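PDB 3NA6: succinylglutamate desuccinylase/aspartoacylase from Ruegeria sp. TM1040, which probably hydrolyses the amide bond of an N-acylated amino acid, as zinc-dependent succinylglutamate desuccinylases and aspartoacylases do. Local coordinates for residues A[52-57]-A[85-90]; A[155-160]-A[173-178]; A[260-265]-A[315-320]; A[270-275]-A[306-311]. All blocks are in the same frame, centred on the assembly; numbering follows the deposited sequence.

Contact 1: A[52-57]-A[85-90]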
loop_
_atom_site.group_PDB
_atom_site.type_symbol
_atom_site.label_atom_id
_atom_site.label_comp_id
_atom_site.label_asym_id
_atom_site.label_seq_id
_atom_site.Cartn_x
_atom_site.Cartn_y
_atom_site.Cartn_z
ATOM N N ALA A 52 21.618 23.810 -27.639
ATOM C CA ALA A 52 20.835 22.581 -27.695
ATOM C C ALA A 52 20.352 22.237 -26.294
ATOM O O ALA A 52 21.122 22.273 -25.320
ATOM C CB ALA A 52 21.634 21.421 -28.280
ATOM N N LEU A 53 19.065 21.898 -26.218
ATOM C CA LEU A 53 18.443 21.390 -25.023
ATOM C C LEU A 53 18.275 19.883 -25.163
ATOM O O LEU A 53 17.550 19.383 -26.040
ATOM C CB LEU A 53 17.109 22.075 -24.781
ATOM C CG LEU A 53 16.354 21.734 -23.476
ATOM C CD1 LEU A 53 17.170 22.090 -22.206
ATOM C CD2 LEU A 53 14.992 22.435 -23.469
ATOM N N LEU A 54 18.953 19.168 -24.277
ATOM C CA LEU A 54 19.116 17.706 -24.358
ATOM C C LEU A 54 18.465 17.051 -23.142
ATOM O O LEU A 54 18.848 17.337 -21.995
ATOM C CB LEU A 54 20.592 17.325 -24.437
ATOM C CG LEU A 54 21.390 18.144 -25.479
ATOM C CD1 LEU A 54 22.845 17.964 -25.280
ATOM C CD2 LEU A 54 20.936 17.749 -26.867
ATOM N N THR A 55 17.474 16.213 -23.387
ATOM C CA THR A 55 16.763 15.572 -22.292
ATOM C C THR A 55 16.737 14.055 -22.429
ATOM O O THR A 55 16.617 13.523 -23.539
ATOM C CB THR A 55 15.322 16.095 -22.236
ATOM O OG1 THR A 55 14.768 16.127 -23.568
ATOM C CG2 THR A 55 15.287 17.499 -21.626
ATOM N N GLY A 56 16.848 13.382 -21.289
ATOM C CA GLY A 56 16.603 11.964 -21.155
ATOM C C GLY A 56 15.572 11.734 -20.059
ATOM O O GLY A 56 15.302 12.598 -19.276
ATOM N N ALA A 57 14.998 10.546 -20.030
ATOM C CA ALA A 57 14.044 10.152 -19.015
ATOM C C ALA A 57 12.847 11.100 -18.913
ATOM O O ALA A 57 12.313 11.357 -17.850
ATOM C CB ALA A 57 14.743 9.945 -17.664
ATOM N N LEU A 85 25.421 23.683 -24.511
ATOM C CA LEU A 85 24.668 22.473 -24.186
ATOM C C LEU A 85 23.896 22.676 -22.874
ATOM O O LEU A 85 24.486 23.006 -21.882
ATOM C CB LEU A 85 25.637 21.286 -24.060
ATOM C CG LEU A 85 26.505 20.961 -25.278
ATOM C CD1 LEU A 85 27.578 19.927 -24.896
ATOM C CD2 LEU A 85 25.653 20.460 -26.452
ATOM N N ILE A 86 22.573 22.503 -22.865
ATOM C CA ILE A 86 21.810 22.442 -21.602
ATOM C C ILE A 86 21.372 20.975 -21.472
ATOM O O ILE A 86 20.529 20.496 -22.270
ATOM C CB ILE A 86 20.599 23.355 -21.601
ATOM C CG1 ILE A 86 21.043 24.802 -21.804
ATOM C CG2 ILE A 86 19.831 23.244 -20.282
ATOM C CD1 ILE A 86 19.904 25.797 -22.080
ATOM N N ILE A 87 21.983 20.266 -20.512
ATOM C CA ILE A 87 21.877 18.818 -20.386
ATOM C C ILE A 87 21.053 18.460 -19.132
ATOM O O ILE A 87 21.440 18.793 -18.018
ATOM C CB ILE A 87 23.264 18.177 -20.230
ATOM C CG1 ILE A 87 24.219 18.690 -21.320
ATOM C CG2 ILE A 87 23.119 16.632 -20.219
ATOM C CD1 ILE A 87 25.677 18.162 -21.235
ATOM N N VAL A 88 19.941 17.769 -19.335
ATOM C CA VAL A 88 19.040 17.314 -18.255
ATOM C C VAL A 88 18.828 15.808 -18.478
ATOM O O VAL A 88 17.928 15.398 -19.203
ATOM C CB VAL A 88 17.704 18.062 -18.349
ATOM C CG1 VAL A 88 16.717 17.647 -17.238
ATOM C CG2 VAL A 88 17.945 19.586 -18.316
ATOM N N PRO A 89 19.696 14.976 -17.897
ATOM C CA PRO A 89 19.607 13.525 -18.168
ATOM C C PRO A 89 18.340 12.874 -17.638
ATOM O O PRO A 89 17.906 11.860 -18.174
ATOM C CB PRO A 89 20.830 12.936 -17.463
ATOM C CG PRO A 89 21.588 14.094 -16.869
ATOM C CD PRO A 89 20.778 15.326 -16.965
ATOM N N TYR A 90 17.785 13.446 -16.572
ATOM C CA TYR A 90 16.598 12.922 -15.923
ATOM C C TYR A 90 15.491 13.992 -15.927
ATOM O O TYR A 90 15.342 14.758 -15.001
ATOM C CB TYR A 90 16.934 12.475 -14.504
ATOM C CG TYR A 90 18.189 11.677 -14.316
ATOM C CD1 TYR A 90 18.429 10.536 -15.053
ATOM C CD2 TYR A 90 19.107 12.024 -13.326
ATOM C CE1 TYR A 90 19.594 9.741 -14.826
ATOM C CE2 TYR A 90 20.252 11.259 -13.083
ATOM C CZ TYR A 90 20.504 10.115 -13.863
ATOM O OH TYR A 90 21.642 9.355 -13.621
#
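The Leu53 and Ile86 side chains cross at a slant, with the CD1 methyl of Leu53 pressed to 3.5 Å from CG2 of Ile86, tighter than usual van der Waals contact. Leu53 gets there by turning CG opposite its backbone N (chi1 -175°), while CG2 of Ile86 takes the equivalent position on its own residue. On the same face, two residues on, the CG2 methyl of Thr55 lies alongside Val88, 4.1 Å from its CB. The hydroxyl of Thr55 serves another partner, Asp143. Leu54 points to the other face with CG beside its backbone N (chi1 -48°). Its CD1 reaches Leu85 CD2 at 3.9 Å, under the cover of helices 64-75 and 219-235. Branched aliphatic residues suit both faces, since each is buried beneath helices. Between the faces the backbones are joined by straight bonds, such as Ile86 N to Ala52 O and Val88 N to Leu54 O, both 2.9 Å; the last, Gly56 N to Val88 O, is longer at 3.1 Å. Beyond it the methyl of Ala57 rests on Tyr90 CA. Two neighbouring parallel strands linked through helix 64-75 form a beta-alpha-beta crossover in the central sheet of the catalytic domain.

Contact 2: A[155-160]-A[173-178]; sequences PFAAAH and AAMQAF
The flat group of this contact is the Phe178 ring, approached obliquely by the methyl of Ala157, whose CB stands 3.8 Å from Phe178 CD1. Elsewhere in the fold, Thr209 of strand 205-210, Val232 of helix 219-235 and Phe144 also touch the Phe178 side chain. Phe178 turns CG opposite its backbone N (chi1 -166°), which swings the ring out from the helix toward the strand. One helical turn earlier, Met175, present as selenomethionine, fills the middle of the contact. Its CG sits 3.7 Å from Ala157 CB and 3.5 Å from Ala157 O. From there the chain bends at both of its next two torsions; Met175 CE comes to 4.1 Å from Ala159 CB, and Met175 CB packs on that methyl at 3.8 Å. A flexible, unbranched side chain suits this place because it can lie over the strand backbone. Ala157 and Ala159 suit the strand, since their single methyls let the helix axis come within 7.5 Å of the strand axis. No hydrogen bond crosses; the contact is apolar and buried. The helix runs almost exactly antiparallel to the strand, at 175°, and leads on to strand 182-186, which lies parallel beside strand 156-160. This is the beta-alpha-beta arrangement of an alpha/beta domain, here toward one end of its mixed central sheet.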
loop_
_atom_site.group_PDB
_atom_site.type_symbol
_atom_site.label_atom_id
_atom_site.label_comp_id
_atom_site.label_asym_id
_atom_site.label_seq_id
_atom_site.Cartn_x
_atom_site.Cartn_y
_atom_site.Cartn_z
ATOM N N PRO A 155 15.914 -0.126 -32.732
ATOM C CA PRO A 155 16.412 1.202 -32.349
ATOM C C PRO A 155 16.345 2.197 -33.480
ATOM O O PRO A 155 17.107 2.067 -34.443
ATOM C CB PRO A 155 17.838 0.932 -31.913
ATOM C CG PRO A 155 18.252 -0.336 -32.727
ATOM C CD PRO A 155 16.987 -1.135 -32.829
ATOM N N PHE A 156 15.406 3.155 -33.400
ATOM C CA PHE A 156 15.279 4.174 -34.460
ATOM C C PHE A 156 15.423 5.622 -33.991
ATOM O O PHE A 156 15.181 5.960 -32.827
ATOM C CB PHE A 156 14.016 3.976 -35.339
ATOM C CG PHE A 156 12.723 4.158 -34.624
ATOM C CD1 PHE A 156 12.196 5.420 -34.421
ATOM C CD2 PHE A 156 12.005 3.069 -34.170
ATOM C CE1 PHE A 156 10.961 5.583 -33.766
ATOM C CE2 PHE A 156 10.788 3.234 -33.522
ATOM C CZ PHE A 156 10.274 4.491 -33.322
ATOM N N ALA A 157 15.856 6.470 -34.910
ATOM C CA ALA A 157 15.684 7.923 -34.764
ATOM C C ALA A 157 14.478 8.304 -35.630
ATOM O O ALA A 157 14.295 7.727 -36.727
ATOM C CB ALA A 157 16.922 8.634 -35.232
ATOM N N ALA A 158 13.680 9.268 -35.158
ATOM C CA ALA A 158 12.446 9.674 -35.822
ATOM C C ALA A 158 12.404 11.174 -36.082
ATOM O O ALA A 158 12.837 11.964 -35.244
ATOM C CB ALA A 158 11.229 9.264 -35.015
ATOM N N ALA A 159 11.881 11.525 -37.254
ATOM C CA ALA A 159 11.583 12.902 -37.674
ATOM C C ALA A 159 10.096 12.968 -38.046
ATOM O O ALA A 159 9.532 11.972 -38.572
ATOM C CB ALA A 159 12.423 13.252 -38.933
ATOM N N HIS A 160 9.480 14.134 -37.852
ATOM C CA HIS A 160 8.049 14.259 -38.027
ATOM C C HIS A 160 7.644 14.921 -39.334
ATOM O O HIS A 160 8.360 15.750 -39.885
ATOM C CB HIS A 160 7.427 14.979 -36.838
ATOM C CG HIS A 160 7.518 14.203 -35.565
ATOM N ND1 HIS A 160 8.060 14.724 -34.404
ATOM C CD2 HIS A 160 7.190 12.917 -35.282
ATOM C CE1 HIS A 160 8.048 13.798 -33.461
ATOM N NE2 HIS A 160 7.515 12.696 -33.964
ATOM N N ALA A 173 16.878 15.928 -41.865
ATOM C CA ALA A 173 18.335 15.974 -41.978
ATOM C C ALA A 173 18.988 15.673 -40.629
ATOM O O ALA A 173 19.981 14.925 -40.566
ATOM C CB ALA A 173 18.795 17.334 -42.510
ATOM N N ALA A 174 18.436 16.223 -39.543
ATOM C CA ALA A 174 19.008 15.980 -38.196
ATOM C C ALA A 174 18.857 14.485 -37.792
ATOM O O ALA A 174 19.729 13.900 -37.128
ATOM C CB ALA A 174 18.387 16.928 -37.139
HETATM N N MSE A 175 17.759 13.879 -38.231
HETATM C CA MSE A 175 17.464 12.478 -37.930
HETATM C C MSE A 175 18.417 11.590 -38.696
HETATM O O MSE A 175 18.946 10.635 -38.126
HETATM C CB MSE A 175 15.988 12.161 -38.258
HETATM C CG MSE A 175 15.561 10.693 -38.019
HETATM SE SE MSE A 175 16.007 9.561 -39.532
HETATM C CE MSE A 175 14.510 10.184 -40.648
ATOM N N GLN A 176 18.638 11.884 -39.988
ATOM C CA GLN A 176 19.661 11.181 -40.744
ATOM C C GLN A 176 21.048 11.278 -40.110
ATOM O O GLN A 176 21.772 10.276 -40.107
ATOM C CB GLN A 176 19.774 11.674 -42.183
ATOM C CG GLN A 176 18.558 11.402 -43.019
ATOM C CD GLN A 176 18.827 11.646 -44.487
ATOM O OE1 GLN A 176 19.437 12.653 -44.881
ATOM N NE2 GLN A 176 18.379 10.724 -45.305
ATOM N N ALA A 177 21.437 12.468 -39.629
ATOM C CA ALA A 177 22.745 12.620 -38.981
ATOM C C ALA A 177 22.855 11.699 -37.761
ATOM O O ALA A 177 23.916 11.148 -37.514
ATOM C CB ALA A 177 22.996 14.063 -38.542
ATOM N N PHE A 178 21.773 11.583 -36.986
ATOM C CA PHE A 178 21.763 10.708 -35.790
ATOM C C PHE A 178 22.215 9.312 -36.180
ATOM O O PHE A 178 23.022 8.692 -35.486
ATOM C CB PHE A 178 20.362 10.643 -35.152
ATOM C CG PHE A 178 20.344 10.038 -33.755
ATOM C CD1 PHE A 178 20.307 8.665 -33.581
ATOM C CD2 PHE A 178 20.332 10.852 -32.622
ATOM C CE1 PHE A 178 20.277 8.105 -32.292
ATOM C CE2 PHE A 178 20.307 10.319 -31.347
ATOM C CZ PHE A 178 20.272 8.926 -31.175
#

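Contact 3: A[260-265]-A[315-320]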
loop_
_atom_site.group_PDB
_atom_site.type_symbol
_atom_site.label_atom_id
_atom_site.label_comp_id
_atom_site.label_asym_id
_atom_site.label_seq_id
_atom_site.Cartn_x
_atom_site.Cartn_y
_atom_site.Cartn_z
ATOM N N LEU A 260 -2.583 -5.102 -33.365
ATOM C CA LEU A 260 -2.607 -6.392 -32.710
ATOM C C LEU A 260 -2.719 -6.132 -31.228
ATOM O O LEU A 260 -1.780 -6.305 -30.477
ATOM C CB LEU A 260 -1.356 -7.185 -33.061
ATOM C CG LEU A 260 -1.233 -7.532 -34.541
ATOM C CD1 LEU A 260 0.167 -8.004 -34.823
ATOM C CD2 LEU A 260 -2.272 -8.569 -34.970
ATOM N N PHE A 261 -3.884 -5.648 -30.831
ATOM C CA PHE A 261 -4.208 -5.471 -29.448
ATOM C C PHE A 261 -4.616 -6.838 -28.889
ATOM O O PHE A 261 -5.302 -7.603 -29.553
ATOM C CB PHE A 261 -5.325 -4.423 -29.288
ATOM C CG PHE A 261 -4.816 -2.989 -29.323
ATOM C CD1 PHE A 261 -4.118 -2.450 -28.225
ATOM C CD2 PHE A 261 -5.008 -2.176 -30.460
ATOM C CE1 PHE A 261 -3.619 -1.135 -28.249
ATOM C CE2 PHE A 261 -4.501 -0.830 -30.497
ATOM C CZ PHE A 261 -3.826 -0.317 -29.402
ATOM N N SER A 262 -4.160 -7.167 -27.688
ATOM C CA SER A 262 -4.647 -8.360 -27.038
ATOM C C SER A 262 -6.041 -8.123 -26.494
ATOM O O SER A 262 -6.311 -7.071 -25.922
ATOM C CB SER A 262 -3.771 -8.787 -25.885
ATOM O OG SER A 262 -4.245 -10.024 -25.395
ATOM N N GLU A 263 -6.895 -9.132 -26.641
ATOM C CA GLU A 263 -8.224 -9.129 -26.026
ATOM C C GLU A 263 -8.270 -10.078 -24.816
ATOM O O GLU A 263 -9.364 -10.410 -24.336
ATOM C CB GLU A 263 -9.289 -9.492 -27.068
ATOM C CG GLU A 263 -9.445 -8.431 -28.164
ATOM C CD GLU A 263 -10.631 -8.671 -29.125
ATOM O OE1 GLU A 263 -10.995 -9.835 -29.360
ATOM O OE2 GLU A 263 -11.187 -7.678 -29.656
ATOM N N HIS A 264 -7.086 -10.499 -24.326
ATOM C CA HIS A 264 -6.969 -11.527 -23.286
ATOM C C HIS A 264 -5.775 -11.282 -22.377
ATOM O O HIS A 264 -4.736 -10.868 -22.845
ATOM C CB HIS A 264 -6.771 -12.890 -23.940
ATOM C CG HIS A 264 -7.873 -13.291 -24.865
ATOM N ND1 HIS A 264 -8.988 -13.989 -24.440
ATOM C CD2 HIS A 264 -8.034 -13.096 -26.192
ATOM C CE1 HIS A 264 -9.784 -14.209 -25.468
ATOM N NE2 HIS A 264 -9.236 -13.671 -26.542
ATOM N N ASP A 265 -5.924 -11.535 -21.082
ATOM C CA ASP A 265 -4.780 -11.592 -20.177
ATOM C C ASP A 265 -4.178 -12.970 -20.349
ATOM O O ASP A 265 -4.905 -13.962 -20.419
ATOM C CB ASP A 265 -5.194 -11.478 -18.703
ATOM C CG ASP A 265 -5.961 -10.188 -18.385
ATOM O OD1 ASP A 265 -5.625 -9.129 -18.923
ATOM O OD2 ASP A 265 -6.910 -10.246 -17.575
ATOM N N GLY A 315 6.434 -10.970 -19.775
ATOM C CA GLY A 315 5.929 -12.310 -19.924
ATOM C C GLY A 315 4.430 -12.411 -19.868
ATOM O O GLY A 315 3.850 -13.280 -20.498
HETATM N N MSE A 316 3.805 -11.529 -19.100
HETATM C CA MSE A 316 2.379 -11.554 -18.920
HETATM C C MSE A 316 1.865 -10.375 -19.738
HETATM O O MSE A 316 2.450 -9.274 -19.673
HETATM C CB MSE A 316 2.112 -11.361 -17.424
HETATM C CG MSE A 316 0.771 -11.726 -16.973
HETATM SE SE MSE A 316 0.491 -13.680 -16.933
HETATM C CE MSE A 316 -1.443 -13.318 -16.944
ATOM N N ILE A 317 0.798 -10.600 -20.521
ATOM C CA ILE A 317 0.160 -9.558 -21.286
ATOM C C ILE A 317 -1.260 -9.364 -20.737
ATOM O O ILE A 317 -1.843 -10.281 -20.179
ATOM C CB ILE A 317 0.180 -9.866 -22.806
ATOM C CG1 ILE A 317 -0.291 -8.643 -23.616
ATOM C CG2 ILE A 317 -0.661 -11.175 -23.119
ATOM C CD1 ILE A 317 -0.006 -8.757 -25.169
ATOM N N LYS A 318 -1.779 -8.149 -20.852
ATOM C CA LYS A 318 -3.116 -7.820 -20.383
ATOM C C LYS A 318 -4.048 -7.512 -21.526
ATOM O O LYS A 318 -3.631 -7.055 -22.586
ATOM C CB LYS A 318 -3.051 -6.612 -19.472
ATOM C CG LYS A 318 -2.180 -6.869 -18.288
ATOM C CD LYS A 318 -2.375 -5.809 -17.246
ATOM C CE LYS A 318 -1.460 -4.677 -17.506
ATOM N NZ LYS A 318 -0.092 -5.187 -17.263
ATOM N N SER A 319 -5.330 -7.729 -21.288
ATOM C CA SER A 319 -6.341 -7.276 -22.199
ATOM C C SER A 319 -6.149 -5.785 -22.528
ATOM O O SER A 319 -5.940 -4.935 -21.647
ATOM C CB SER A 319 -7.719 -7.541 -21.605
ATOM O OG SER A 319 -8.681 -7.362 -22.603
ATOM N N GLY A 320 -6.146 -5.492 -23.826
ATOM C CA GLY A 320 -5.972 -4.146 -24.324
ATOM C C GLY A 320 -4.523 -3.744 -24.585
ATOM O O GLY A 320 -4.292 -2.633 -25.055
#
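Asp265 places its carboxylate beside Ser319 by setting CG next to its own backbone N (chi1 -58°). OD1 then accepts the amide of Ser319 N at 2.8 Å, on its anti side and somewhat out of the carboxylate plane, and also lies 3.2 Å from Lys318 CA. Ser262 does the opposite: OG stands opposite the backbone N (chi1 -174°) and turns back on its own segment, donating to a lone pair of His264 O at 2.7 Å. Ser262 CB itself lies 3.8 Å from Ile317 CD1; serine suits the place because it is small enough to pack there while its hydroxyl bonds His264 O. The second cross-link is short, Gly320 N to Ser262 O at 2.6 Å. Gly320 has a positive phi (90°), a conformation a side chain would crowd against the preceding carbonyl. Its own O lies 3.2 Å from CD1 at the edge of the Phe261 ring, and is also bonded by Ser36 of the third subunit. Replacing Asp265 by an alanine would probably leave the amide of Ser319 without this acceptor, with Gly320 N to Ser262 O the remaining hydrogen bond across the contact. Two small sheets meet here: the weakly bonded strand about 260-261 pairs with strand 322-327, while strand 316-317 pairs with strand 266-270, and Val287 of strand 283-288 lies against both Ser262 and Ile317.

Contact 4: A[270-275]-A[306-311]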
loop_
_atom_site.group_PDB
_atom_site.type_symbol
_atom_site.label_atom_id
_atom_site.label_comp_id
_atom_site.label_asym_id
_atom_site.label_seq_id
_atom_site.Cartn_x
_atom_site.Cartn_y
_atom_site.Cartn_z
ATOM N N ILE A 270 5.763 -14.522 -28.030
ATOM C CA ILE A 270 6.015 -13.891 -29.342
ATOM C C ILE A 270 6.589 -14.972 -30.257
ATOM O O ILE A 270 7.247 -15.905 -29.764
ATOM C CB ILE A 270 6.938 -12.675 -29.215
ATOM C CG1 ILE A 270 6.787 -11.803 -30.462
ATOM C CG2 ILE A 270 8.387 -13.081 -28.976
ATOM C CD1 ILE A 270 6.625 -10.400 -30.181
HETATM N N MSE A 271 6.340 -14.871 -31.561
HETATM C CA MSE A 271 6.799 -15.902 -32.513
HETATM C C MSE A 271 7.986 -15.498 -33.394
HETATM O O MSE A 271 8.629 -16.345 -34.028
HETATM C CB MSE A 271 5.640 -16.342 -33.403
HETATM C CG MSE A 271 4.437 -16.844 -32.622
HETATM SE SE MSE A 271 4.804 -18.267 -31.296
HETATM C CE MSE A 271 5.493 -19.677 -32.428
ATOM N N ILE A 272 8.263 -14.207 -33.474
ATOM C CA ILE A 272 9.468 -13.732 -34.167
ATOM C C ILE A 272 10.065 -12.614 -33.301
ATOM O O ILE A 272 9.364 -12.015 -32.479
ATOM C CB ILE A 272 9.195 -13.225 -35.618
ATOM C CG1 ILE A 272 8.464 -11.889 -35.610
ATOM C CG2 ILE A 272 8.485 -14.321 -36.511
ATOM C CD1 ILE A 272 7.126 -11.925 -35.005
ATOM N N ASP A 273 11.344 -12.331 -33.471
ATOM C CA ASP A 273 11.991 -11.313 -32.660
ATOM C C ASP A 273 12.177 -10.005 -33.414
ATOM O O ASP A 273 11.944 -9.940 -34.616
ATOM C CB ASP A 273 13.297 -11.877 -32.085
ATOM C CG ASP A 273 13.041 -13.008 -31.076
ATOM O OD1 ASP A 273 11.986 -12.940 -30.379
ATOM O OD2 ASP A 273 13.879 -13.946 -30.975
ATOM N N LEU A 274 12.578 -8.962 -32.689
ATOM C CA LEU A 274 12.696 -7.619 -33.234
ATOM C C LEU A 274 13.581 -7.593 -34.466
ATOM O O LEU A 274 14.663 -8.166 -34.479
ATOM C CB LEU A 274 13.228 -6.628 -32.173
ATOM C CG LEU A 274 12.246 -6.148 -31.099
ATOM C CD1 LEU A 274 12.951 -5.255 -30.040
ATOM C CD2 LEU A 274 11.100 -5.376 -31.748
ATOM N N GLY A 275 13.079 -6.949 -35.515
ATOM C CA GLY A 275 13.814 -6.808 -36.736
ATOM C C GLY A 275 13.622 -7.943 -37.707
ATOM O O GLY A 275 13.989 -7.802 -38.834
ATOM N N GLY A 306 6.181 -7.791 -43.490
ATOM C CA GLY A 306 7.094 -6.795 -42.965
ATOM C C GLY A 306 8.118 -7.372 -42.015
ATOM O O GLY A 306 8.514 -8.543 -42.138
ATOM N N VAL A 307 8.546 -6.518 -41.084
ATOM C CA VAL A 307 9.457 -6.888 -39.991
ATOM C C VAL A 307 8.853 -6.416 -38.659
ATOM O O VAL A 307 8.108 -5.452 -38.611
ATOM C CB VAL A 307 10.861 -6.291 -40.188
ATOM C CG1 VAL A 307 11.508 -6.804 -41.527
ATOM C CG2 VAL A 307 10.828 -4.757 -40.175
ATOM N N LEU A 308 9.175 -7.108 -37.573
ATOM C CA LEU A 308 8.662 -6.738 -36.273
ATOM C C LEU A 308 9.438 -5.539 -35.768
ATOM O O LEU A 308 10.686 -5.584 -35.619
ATOM C CB LEU A 308 8.807 -7.917 -35.332
ATOM C CG LEU A 308 8.293 -7.690 -33.934
ATOM C CD1 LEU A 308 6.763 -7.792 -33.911
ATOM C CD2 LEU A 308 8.968 -8.683 -32.989
ATOM N N ILE A 309 8.717 -4.453 -35.513
ATOM C CA ILE A 309 9.375 -3.231 -35.102
ATOM C C ILE A 309 9.090 -2.864 -33.640
ATOM O O ILE A 309 9.828 -2.089 -33.047
ATOM C CB ILE A 309 9.078 -2.022 -36.068
ATOM C CG1 ILE A 309 7.609 -1.636 -36.054
ATOM C CG2 ILE A 309 9.569 -2.315 -37.493
ATOM C CD1 ILE A 309 7.327 -0.323 -36.802
ATOM N N SER A 310 8.025 -3.415 -33.070
ATOM C CA SER A 310 7.689 -3.165 -31.679
ATOM C C SER A 310 7.044 -4.402 -31.090
ATOM O O SER A 310 6.333 -5.112 -31.793
ATOM C CB SER A 310 6.704 -1.998 -31.565
ATOM O OG SER A 310 6.577 -1.635 -30.187
ATOM N N ARG A 311 7.286 -4.669 -29.811
ATOM C CA ARG A 311 6.600 -5.781 -29.132
ATOM C C ARG A 311 6.268 -5.475 -27.690
ATOM O O ARG A 311 6.985 -4.724 -27.036
ATOM C CB ARG A 311 7.429 -7.065 -29.183
ATOM C CG ARG A 311 8.880 -6.957 -28.688
ATOM C CD ARG A 311 9.452 -8.334 -28.258
ATOM N NE ARG A 311 8.725 -8.859 -27.087
ATOM C CZ ARG A 311 9.007 -10.006 -26.457
ATOM N NH1 ARG A 311 9.991 -10.775 -26.870
ATOM N NH2 ARG A 311 8.281 -10.388 -25.407
HETATM O O HOH W 1 11.523 -10.593 -29.188
#
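Leu308 is the wedge in the tight half of this contact: its CD2 is driven into the backbone of the 272-274 loop, 3.4 Å from Ile272 O and 3.5 Å from Asp273 C. Ile270, Ile272 and Leu274 close round it, and CD2 of Leu274 also runs on to Ile309, where Ile309 and Ser310 form a classic beta bulge opposite Val325. The straight bond from Gly275 N to Leu308 O, 2.8 Å long, ties the loop to the strand; Gly275 has a positive phi that would jam a side chain against the preceding carbonyl. Packing is bought at a price, because Ile272 O is buried with no polar partner.

The other side is more polar and less closely packed: one water lies between Asp273 and Arg311, and the second subunit closes over them. Arg311 sends CG into the space between its backbone N and carbonyl carbon (chi1 53°), and Ile270 lies over one face of the guanidinium, Ile270 CG2 being 3.5 Å from Arg311 NH1. Asp273 OD1 is 4.6 Å from that nitrogen, beyond a salt bridge; the water donates to Asp273 OD1 at 2.7 Å and accepts from Arg311 NH1 at 2.8 Å, in the guanidinium plane. NH1 also reaches Ser217 O of the second subunit, and Asp273 takes the amides of Ala219 and Arg220 there. A leucine in place of Arg311 would probably strip the water and the neighbour's Ser217 carbonyl of their donor. Apolar packing and one backbone hydrogen bond thus join loop to strand, while Asp273 and Arg311, linked through a water, also bond the second subunit, so the polar side contributes to the subunit interface.

How the contacts relate
Contacts 1 and 2 belong to the same mixed sheet, their centres about 17 Å apart, and both lie in the catalytic domain. Contacts 3 and 4 sit in the small antiparallel sheets that follow, centres about 16 Å apart, with 306-311 running almost directly into 315-320. Contact 2 comes nearest to that second part, its closest atoms about 5 Å from contact 4, whereas the centres of contacts 1 and 3 are about 34 Å apart. At the end of 52-57, Ala57 lies near, without touching, His59, Glu62 and His145, whose donors face one vacant point, consistent with an empty family metal site. The bound calcium is elsewhere, about 11 Å from the side chain of Leu85. Contacts 1, 3 and 4 all touch the second subunit.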